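PDB 2GB7: R.Ecl18kI from Enterobacter cloacae, which recognises the double-stranded DNA sequence 5'-CCNGG-3' and cleaves it before the first C, as a type II restriction endonuclease. Local coordinates for residues Thr217-Tyr222 and Asn242-Thr247; Met204-Leu209 and Ala224-Val229. The protein carries 1 engineered substitution. One frame throughout, in Å; residues are numbered along the deposited sequence.

Contact 1 of 2, residues Thr217-Tyr222 and Asn242-Thr247; sequences TINILY and NNRVLT
Arg244 lays its guanidinium flat over one face of the Tyr222 ring. The two planes are only 7° apart and the group centres are 3.6 Å apart. This is a stack and a cation-pi contact in one. CZ lies off the ring centre, above the CD2-CE2 side, with NH2 3.5 Å from CE2 of Tyr222. The methylene CD of Arg244 covers the CD1 side of the same face and adds a CH-pi contact. Side-chain shape brings the groups together. Tyr222 holds CG anti to its backbone N (chi1 179°), and the Arg244 chain runs extended from CG to NE, long enough to reach across to the helix. NH1 of Arg244 also comes close to the side-chain amide of Asn219, whose plane stands steeply to the guanidinium.

The apolar half of the contact lies deeper. Ile218 divides its two branches between partners. Its CG2 meets the stem of Arg244, at 3.6 Å from CB. Its CD1 crosses over to CG2 of Val245, also at 3.6 Å, and touches the amide of Asn242.

The Asn242-Val245 segment is a type I beta turn. OD1 of Asn242 accepts a bond of 3.0 Å from the backbone N of Arg244, which makes an Asx turn. This bond, with the turn bond from Val245 N to Asn242 O, fixes the backbone from which Arg244 projects.

NZ of Lys235 hydrogen-bonds to the carbonyl oxygens of Asn242 and Val245. The contact joins one side of helix 215-223 to the turn leading into strand 245-247, an outermost strand of the sheet within this chain. That strand pairs with strand 226-230, and Thr247 caps the start of helix 248-259.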
loop_
_atom_site.group_PDB
_atom_site.type_symbol
_atom_site.label_atom_id
_atom_site.label_comp_id
_atom_site.label_asym_id
_atom_site.label_seq_id
_atom_site.Cartn_x
_atom_site.Cartn_y
_atom_site.Cartn_z
ATOM N N THR F 217 -6.195 12.667 10.886
ATOM C CA THR F 217 -5.631 12.691 9.537
ATOM C C THR F 217 -5.910 14.047 8.846
ATOM O O THR F 217 -5.021 14.657 8.271
ATOM C CB THR F 217 -6.188 11.525 8.727
ATOM O OG1 THR F 217 -5.683 10.302 9.285
ATOM C CG2 THR F 217 -5.772 11.613 7.268
ATOM N N ILE F 218 -7.160 14.481 8.891
ATOM C CA ILE F 218 -7.503 15.788 8.316
ATOM C C ILE F 218 -6.602 16.881 8.861
ATOM O O ILE F 218 -6.082 17.732 8.095
ATOM C CB ILE F 218 -8.994 16.141 8.589
ATOM C CG1 ILE F 218 -9.862 15.220 7.768
ATOM C CG2 ILE F 218 -9.281 17.573 8.136
ATOM C CD1 ILE F 218 -11.350 15.110 8.242
ATOM N N ASN F 219 -6.422 16.877 10.177
ATOM C CA ASN F 219 -5.648 17.942 10.817
ATOM C C ASN F 219 -4.162 17.871 10.485
ATOM O O ASN F 219 -3.509 18.888 10.262
ATOM C CB ASN F 219 -5.865 17.878 12.313
ATOM C CG ASN F 219 -7.262 18.306 12.717
ATOM O OD1 ASN F 219 -8.001 18.895 11.926
ATOM N ND2 ASN F 219 -7.635 17.988 13.945
ATOM N N ILE F 220 -3.623 16.662 10.415
ATOM C CA ILE F 220 -2.207 16.549 10.024
ATOM C C ILE F 220 -2.031 16.989 8.580
ATOM O O ILE F 220 -1.101 17.732 8.269
ATOM C CB ILE F 220 -1.706 15.102 10.195
ATOM C CG1 ILE F 220 -1.680 14.751 11.676
ATOM C CG2 ILE F 220 -0.364 14.921 9.516
ATOM C CD1 ILE F 220 -1.535 13.254 11.969
ATOM N N LEU F 221 -2.942 16.575 7.702
ATOM C CA LEU F 221 -2.894 17.023 6.315
ATOM C C LEU F 221 -3.007 18.554 6.235
ATOM O O LEU F 221 -2.303 19.189 5.471
ATOM C CB LEU F 221 -4.010 16.344 5.485
ATOM C CG LEU F 221 -3.705 14.859 5.279
ATOM C CD1 LEU F 221 -4.940 14.264 4.653
ATOM C CD2 LEU F 221 -2.468 14.657 4.378
ATOM N N TYR F 222 -3.916 19.111 7.029
ATOM C CA TYR F 222 -4.146 20.561 7.064
ATOM C C TYR F 222 -2.871 21.316 7.398
ATOM O O TYR F 222 -2.552 22.331 6.739
ATOM C CB TYR F 222 -5.248 20.863 8.074
ATOM C CG TYR F 222 -5.561 22.326 8.224
ATOM C CD1 TYR F 222 -6.414 22.960 7.320
ATOM C CD2 TYR F 222 -5.007 23.056 9.258
ATOM C CE1 TYR F 222 -6.717 24.307 7.456
ATOM C CE2 TYR F 222 -5.322 24.408 9.417
ATOM C CZ TYR F 222 -6.159 25.012 8.506
ATOM O OH TYR F 222 -6.447 26.350 8.684
ATOM N N ASN F 242 -17.305 20.104 8.433
ATOM C CA ASN F 242 -15.861 20.279 8.506
ATOM C C ASN F 242 -15.320 21.086 7.349
ATOM O O ASN F 242 -15.182 20.563 6.249
ATOM C CB ASN F 242 -15.197 18.903 8.533
ATOM C CG ASN F 242 -13.781 18.964 9.020
ATOM O OD1 ASN F 242 -13.066 19.934 8.762
ATOM N ND2 ASN F 242 -13.361 17.941 9.748
ATOM N N ASN F 243 -14.989 22.352 7.605
ATOM C CA ASN F 243 -14.544 23.246 6.540
ATOM C C ASN F 243 -13.174 22.893 6.009
ATOM O O ASN F 243 -12.713 23.510 5.052
ATOM C CB ASN F 243 -14.640 24.742 6.950
ATOM C CG ASN F 243 -13.520 25.203 7.886
ATOM O OD1 ASN F 243 -12.519 24.523 8.102
ATOM N ND2 ASN F 243 -13.704 26.406 8.447
ATOM N N ARG F 244 -12.542 21.881 6.602
ATOM C CA ARG F 244 -11.244 21.425 6.092
ATOM C C ARG F 244 -11.350 20.369 5.002
ATOM O O ARG F 244 -10.361 20.037 4.364
ATOM C CB ARG F 244 -10.355 20.924 7.223
ATOM C CG ARG F 244 -10.056 22.001 8.230
ATOM C CD ARG F 244 -9.168 21.490 9.318
ATOM N NE ARG F 244 -8.834 22.601 10.193
ATOM C CZ ARG F 244 -7.926 22.551 11.154
ATOM N NH1 ARG F 244 -7.253 21.425 11.398
ATOM N NH2 ARG F 244 -7.694 23.640 11.867
ATOM N N VAL F 245 -12.544 19.828 4.802
ATOM C CA VAL F 245 -12.770 18.822 3.785
ATOM C C VAL F 245 -13.572 19.495 2.677
ATOM O O VAL F 245 -14.589 20.165 2.957
ATOM C CB VAL F 245 -13.541 17.602 4.376
ATOM C CG1 VAL F 245 -13.951 16.645 3.278
ATOM C CG2 VAL F 245 -12.674 16.869 5.455
ATOM N N LEU F 246 -13.090 19.374 1.447
ATOM C CA LEU F 246 -13.718 20.076 0.302
ATOM C C LEU F 246 -14.404 19.053 -0.576
ATOM O O LEU F 246 -14.120 17.857 -0.499
ATOM C CB LEU F 246 -12.658 20.788 -0.548
ATOM C CG LEU F 246 -11.984 22.053 0.000
ATOM C CD1 LEU F 246 -11.039 22.631 -1.073
ATOM C CD2 LEU F 246 -12.959 23.086 0.478
ATOM N N THR F 247 -15.316 19.529 -1.415
ATOM C CA THR F 247 -15.932 18.683 -2.431
ATOM C C THR F 247 -15.247 18.902 -3.769
ATOM O O THR F 247 -14.597 19.914 -3.959
ATOM C CB THR F 247 -17.406 19.040 -2.620
ATOM O OG1 THR F 247 -17.497 20.407 -3.058
ATOM C CG2 THR F 247 -18.142 18.831 -1.320
#

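Contact 2 of 2, residues Met204-Leu209 and Ala224-Val229; sequences MYLATL and ANVVVV
Strands 204-207 and 226-229 run parallel, with an angle of 30° between their directions. Met204 pairs with Val226, Tyr205 with Val227, Leu206 with Val228 and Ala207 with Val229. Five backbone hydrogen bonds form the ladder, from Met204 N to Asn225 O at 3.0 Å through to Thr208 N to Val229 O at 2.9 Å. The carbonyls of Met204, Leu206, Val227 and Val229 each also receive a CA-H...O contact. Asn225 closes helix 215-223 in a Schellman motif, and its carbonyl starts the ladder.

Side chains alternate between the faces. On the Tyr205 face, CG2 of Val229 meets the edge of the Tyr205 ring, near its plane, at 3.7 Å from CD1. On the other face, CG1 of Val226 packs 3.8 Å from CB of Leu206. Farther along, chi1 of -170° sets CG2 of Thr208 between its backbone N and carbonyl carbon, where it touches CG1 of Val228 at 3.6 Å. OG1 hydrogen-bonds instead to Lys182 O and Asp210 N.

The pair belongs to the beta-alpha-beta unit of strand 204-207, helix 215-223 and strand 226-230, within the EcoRII C-terminal family region of the PDDEXK nuclease clan. Strand 177-181 flanks strand 204-207. Helix 191-199 covers Met204 and Val226, while helix 248-259 packs on Tyr205 and Val229 from the other face.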
loop_
_atom_site.group_PDB
_atom_site.type_symbol
_atom_site.label_atom_id
_atom_site.label_comp_id
_atom_site.label_asym_id
_atom_site.label_seq_id
_atom_site.Cartn_x
_atom_site.Cartn_y
_atom_site.Cartn_z
ATOM N N MET F 204 -1.518 21.185 -1.902
ATOM C CA MET F 204 -1.905 20.120 -2.830
ATOM C C MET F 204 -3.319 19.681 -2.508
ATOM O O MET F 204 -3.707 19.530 -1.337
ATOM C CB MET F 204 -0.943 18.912 -2.777
ATOM C CG MET F 204 -0.896 18.035 -4.082
ATOM S SD MET F 204 0.099 16.575 -3.924
ATOM C CE MET F 204 1.534 17.196 -3.057
ATOM N N TYR F 205 -4.064 19.434 -3.559
ATOM C CA TYR F 205 -5.416 18.891 -3.379
ATOM C C TYR F 205 -5.277 17.393 -3.507
ATOM O O TYR F 205 -4.655 16.914 -4.455
ATOM C CB TYR F 205 -6.327 19.406 -4.477
ATOM C CG TYR F 205 -6.579 20.901 -4.300
ATOM C CD1 TYR F 205 -7.761 21.344 -3.736
ATOM C CD2 TYR F 205 -5.595 21.824 -4.644
ATOM C CE1 TYR F 205 -7.999 22.705 -3.545
ATOM C CE2 TYR F 205 -5.785 23.160 -4.418
ATOM C CZ TYR F 205 -7.003 23.596 -3.883
ATOM O OH TYR F 205 -7.228 24.945 -3.705
ATOM N N LEU F 206 -5.885 16.670 -2.568
ATOM C CA LEU F 206 -5.825 15.198 -2.513
ATOM C C LEU F 206 -7.218 14.666 -2.718
ATOM O O LEU F 206 -8.054 14.685 -1.797
ATOM C CB LEU F 206 -5.267 14.738 -1.172
ATOM C CG LEU F 206 -5.307 13.219 -0.929
ATOM C CD1 LEU F 206 -4.517 12.559 -2.041
ATOM C CD2 LEU F 206 -4.751 12.829 0.477
ATOM N N ALA F 207 -7.479 14.249 -3.946
ATOM C CA ALA F 207 -8.806 13.737 -4.302
ATOM C C ALA F 207 -8.961 12.321 -3.786
ATOM O O ALA F 207 -8.078 11.498 -4.017
ATOM C CB ALA F 207 -8.947 13.714 -5.795
ATOM N N THR F 208 -10.112 11.997 -3.184
ATOM C CA THR F 208 -10.311 10.610 -2.683
ATOM C C THR F 208 -11.761 10.219 -2.686
ATOM O O THR F 208 -12.623 11.079 -2.727
ATOM C CB THR F 208 -9.734 10.432 -1.228
ATOM O OG1 THR F 208 -9.720 9.040 -0.864
ATOM C CG2 THR F 208 -10.569 11.188 -0.206
ATOM N N LEU F 209 -12.023 8.907 -2.684
ATOM C CA LEU F 209 -13.368 8.393 -2.510
ATOM C C LEU F 209 -13.587 7.816 -1.113
ATOM O O LEU F 209 -14.683 7.351 -0.792
ATOM C CB LEU F 209 -13.644 7.320 -3.577
ATOM C CG LEU F 209 -13.648 7.916 -4.981
ATOM C CD1 LEU F 209 -13.883 6.892 -6.049
ATOM C CD2 LEU F 209 -14.666 9.070 -5.120
ATOM N N ALA F 224 0.017 20.332 6.889
ATOM C CA ALA F 224 0.888 20.086 5.742
ATOM C C ALA F 224 0.432 20.770 4.455
ATOM O O ALA F 224 1.084 20.623 3.408
ATOM C CB ALA F 224 1.073 18.561 5.527
ATOM N N ASN F 225 -0.648 21.562 4.547
ATOM C CA ASN F 225 -1.244 22.237 3.401
ATOM C C ASN F 225 -1.688 21.260 2.307
ATOM O O ASN F 225 -1.603 21.543 1.111
ATOM C CB ASN F 225 -0.301 23.308 2.873
ATOM C CG ASN F 225 -0.068 24.370 3.897
ATOM O OD1 ASN F 225 -0.989 25.096 4.273
ATOM N ND2 ASN F 225 1.155 24.487 4.337
ATOM N N VAL F 226 -2.225 20.141 2.747
ATOM C CA VAL F 226 -2.869 19.185 1.857
ATOM C C VAL F 226 -4.348 19.210 2.200
ATOM O O VAL F 226 -4.708 19.079 3.372
ATOM C CB VAL F 226 -2.319 17.764 2.080
ATOM C CG1 VAL F 226 -3.078 16.772 1.225
ATOM C CG2 VAL F 226 -0.838 17.698 1.710
ATOM N N VAL F 227 -5.186 19.424 1.192
ATOM C CA VAL F 227 -6.629 19.497 1.433
ATOM C C VAL F 227 -7.292 18.320 0.780
ATOM O O VAL F 227 -7.080 18.088 -0.405
ATOM C CB VAL F 227 -7.238 20.780 0.839
ATOM C CG1 VAL F 227 -8.685 20.859 1.225
ATOM C CG2 VAL F 227 -6.511 21.982 1.389
ATOM N N VAL F 228 -8.077 17.570 1.562
ATOM C CA VAL F 228 -8.809 16.416 1.037
ATOM C C VAL F 228 -10.053 16.922 0.320
ATOM O O VAL F 228 -10.753 17.852 0.798
ATOM C CB VAL F 228 -9.220 15.448 2.140
ATOM C CG1 VAL F 228 -9.942 14.213 1.556
ATOM C CG2 VAL F 228 -7.962 15.032 2.940
ATOM N N VAL F 229 -10.264 16.328 -0.846
ATOM C CA VAL F 229 -11.354 16.670 -1.769
ATOM C C VAL F 229 -12.106 15.367 -1.989
ATOM O O VAL F 229 -11.509 14.355 -2.351
ATOM C CB VAL F 229 -10.816 17.195 -3.100
ATOM C CG1 VAL F 229 -11.939 17.461 -4.080
ATOM C CG2 VAL F 229 -10.019 18.496 -2.893
#

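Both contacts reach the same sheet. Contact 2 lies in its buried interior, whereas contact 1 is partly buried and reaches the surface at the edge strand. Helix 215-223, which supplies one side of contact 1, is the connection between the two strands of contact 2. Leu221 CD1 packs on Val228 CG2 at 3.6 Å, and Leu246 N lies 2.9 Å from Val228 O, a probable hydrogen bond between neighbouring strands. The chemistry follows position. Contact 2 is held by regular backbone bonds and apolar side chains. Contact 1 relies on an arginine-tyrosine stack beside a small apolar patch.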